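Local coordinates for PGRP-Hd - Peptidoglycan recognition protein homologue (Alvinella pompejana, PDB 3EP1) that probably recognises bacterial peptidoglycan in innate immunity through a domain related to N-acetylmuramoyl-L-alanine amidases, at residues A[15-20]-A[69-74]. Residues are numbered along the deposited sequence; the frame is centred on the assembly and turned at random.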
loop_
_atom_site.group_PDB
_atom_site.type_symbol
_atom_site.label_atom_id
_atom_site.label_comp_id
_atom_site.label_asym_id
_atom_site.label_seq_id
_atom_site.Cartn_x
_atom_site.Cartn_y
_atom_site.Cartn_z
ATOM N N GLU A 15 19.586 -4.706 14.576
ATOM C CA GLU A 15 19.406 -5.713 13.542
ATOM C C GLU A 15 18.948 -7.047 14.126
ATOM O O GLU A 15 19.224 -7.371 15.277
ATOM C CB GLU A 15 20.698 -5.911 12.746
ATOM C CG GLU A 15 21.829 -6.511 13.545
ATOM C CD GLU A 15 23.064 -6.768 12.706
ATOM O OE1 GLU A 15 24.041 -7.304 13.259
ATOM O OE2 GLU A 15 23.063 -6.431 11.502
ATOM N N PRO A 16 18.233 -7.842 13.324
ATOM C CA PRO A 16 17.733 -9.144 13.770
ATOM C C PRO A 16 18.893 -10.109 14.012
ATOM O O PRO A 16 19.931 -10.008 13.356
ATOM C CB PRO A 16 16.872 -9.613 12.592
ATOM C CG PRO A 16 16.617 -8.368 11.787
ATOM C CD PRO A 16 17.905 -7.621 11.907
ATOM N N ARG A 17 18.726 -11.031 14.950
ATOM C CA ARG A 17 19.772 -12.017 15.180
ATOM C C ARG A 17 19.892 -12.797 13.878
ATOM O O ARG A 17 20.991 -13.007 13.360
ATOM C CB ARG A 17 19.382 -12.956 16.312
ATOM C CG ARG A 17 19.567 -12.347 17.669
ATOM C CD ARG A 17 19.072 -13.266 18.761
ATOM N NE ARG A 17 19.537 -12.801 20.067
ATOM C CZ ARG A 17 18.870 -12.962 21.203
ATOM N NH1 ARG A 17 17.698 -13.578 21.201
ATOM N NH2 ARG A 17 19.379 -12.499 22.338
ATOM N N ARG A 18 18.738 -13.208 13.352
ATOM C CA ARG A 18 18.643 -13.952 12.100
ATOM C C ARG A 18 17.330 -13.561 11.418
ATOM O O ARG A 18 16.329 -13.299 12.081
ATOM C CB ARG A 18 18.667 -15.465 12.373
ATOM C CG ARG A 18 17.508 -15.959 13.218
ATOM C CD ARG A 18 17.819 -17.268 13.971
ATOM N NE ARG A 18 18.984 -17.128 14.848
ATOM C CZ ARG A 18 19.179 -17.811 15.976
ATOM N NH1 ARG A 18 18.278 -18.700 16.388
ATOM N NH2 ARG A 18 20.279 -17.597 16.695
ATOM N N GLN A 19 17.342 -13.514 10.093
ATOM C CA GLN A 19 16.159 -13.143 9.333
ATOM C C GLN A 19 15.739 -14.282 8.413
ATOM O O GLN A 19 16.452 -14.623 7.472
ATOM C CB GLN A 19 16.450 -11.882 8.518
ATOM C CG GLN A 19 15.340 -11.485 7.573
ATOM C CD GLN A 19 15.654 -10.213 6.807
ATOM O OE1 GLN A 19 15.844 -9.151 7.402
ATOM N NE2 GLN A 19 15.709 -10.313 5.481
ATOM N N ILE A 20 14.587 -14.882 8.692
ATOM C CA ILE A 20 14.100 -15.974 7.864
ATOM C C ILE A 20 13.052 -15.449 6.893
ATOM O O ILE A 20 12.003 -14.948 7.308
ATOM C CB ILE A 20 13.492 -17.106 8.728
ATOM C CG1 ILE A 20 14.560 -17.649 9.685
ATOM C CG2 ILE A 20 12.956 -18.222 7.833
ATOM C CD1 ILE A 20 14.127 -18.875 10.487
ATOM N N ALA A 69 12.598 -6.653 24.959
ATOM C CA ALA A 69 11.925 -7.705 25.703
ATOM C C ALA A 69 11.910 -9.002 24.907
ATOM O O ALA A 69 12.078 -10.088 25.463
ATOM C CB ALA A 69 10.494 -7.282 26.031
ATOM N N ASP A 70 11.717 -8.890 23.599
ATOM C CA ASP A 70 11.677 -10.076 22.767
ATOM C C ASP A 70 13.050 -10.731 22.652
ATOM O O ASP A 70 13.150 -11.955 22.668
ATOM C CB ASP A 70 11.097 -9.723 21.394
ATOM C CG ASP A 70 9.635 -9.280 21.481
ATOM O OD1 ASP A 70 9.031 -8.961 20.441
ATOM O OD2 ASP A 70 9.086 -9.251 22.599
ATOM N N PHE A 71 14.103 -9.928 22.540
ATOM C CA PHE A 71 15.449 -10.480 22.467
ATOM C C PHE A 71 15.723 -11.259 23.756
ATOM O O PHE A 71 16.140 -12.410 23.711
ATOM C CB PHE A 71 16.502 -9.370 22.319
ATOM C CG PHE A 71 16.662 -8.857 20.914
ATOM C CD1 PHE A 71 16.757 -9.736 19.844
ATOM C CD2 PHE A 71 16.775 -7.497 20.669
ATOM C CE1 PHE A 71 16.968 -9.270 18.550
ATOM C CE2 PHE A 71 16.986 -7.023 19.380
ATOM C CZ PHE A 71 17.084 -7.911 18.319
ATOM N N LYS A 72 15.464 -10.628 24.898
ATOM C CA LYS A 72 15.692 -11.260 26.198
ATOM C C LYS A 72 15.062 -12.639 26.321
ATOM O O LYS A 72 15.623 -13.528 26.957
ATOM C CB LYS A 72 15.159 -10.383 27.327
ATOM C CG LYS A 72 16.007 -9.170 27.650
ATOM C CD LYS A 72 15.471 -8.489 28.903
ATOM C CE LYS A 72 14.087 -7.847 28.682
ATOM N NZ LYS A 72 14.150 -6.475 28.058
ATOM N N GLU A 73 13.892 -12.812 25.716
ATOM C CA GLU A 73 13.198 -14.091 25.777
ATOM C C GLU A 73 13.713 -15.108 24.771
ATOM O O GLU A 73 13.216 -16.229 24.718
ATOM C CB GLU A 73 11.701 -13.882 25.570
ATOM C CG GLU A 73 11.035 -13.091 26.675
ATOM C CD GLU A 73 9.568 -12.844 26.392
ATOM O OE1 GLU A 73 8.832 -13.838 26.183
ATOM O OE2 GLU A 73 9.156 -11.661 26.371
ATOM N N GLY A 74 14.694 -14.716 23.962
ATOM C CA GLY A 74 15.253 -15.636 22.987
ATOM C C GLY A 74 14.770 -15.529 21.547
ATOM O O GLY A 74 15.172 -16.334 20.707
#
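R17, in the loop ahead of strand 26-33, reaches along the F71 ring to the C-terminal end of helix 59-72. With CG anti to its own carbonyl carbon (chi1 -78°) and the chain extended from CG to NE, the R17 side chain runs past the ring in the direction opposite to the phenylalanine side chain. CG of R17 lies 4.1 Å from CE1 of F71, and CZ of R17 is equally far from CD1 of F71. That CD1 sits over the centre of one guanidinium face, but the two planes are 58° apart, so the groups meet obliquely and not as a parallel stack. Beyond the ring, NH1 of R17 donates to F71 O at 3.2 Å; the N-H...O angle of 140° makes the bond distinctly bent. The same oxygen accepts the shorter bond from G74 N (2.7 Å), part of the Schellman motif that ends the helix, and the two donors approach from opposite faces of the carbonyl plane. C of G74 meets NH1 of R17 at the guanidinium edge, while N75 O is a further, weak acceptor for NH1. This R17-F71 pairing is the close-packed part, yet it lies at the surface: R17 and G74 are solvent-exposed, F71 partly so. On the exposed E15 side the contact thins to a single approach, F71 CZ to E15 O at 3.8 Å, and the first bond of the E15 side chain points away from the helix. Backbone bonding between R17 and D76 and the R18-D76 salt bridge tie the loop to the residues following the helix. The cationic guanidinium, beside carbonyl oxygens at a helix C-terminus, probably gains from the helix dipole, while the side chain of R17 probably shields part of the F71 ring from solvent.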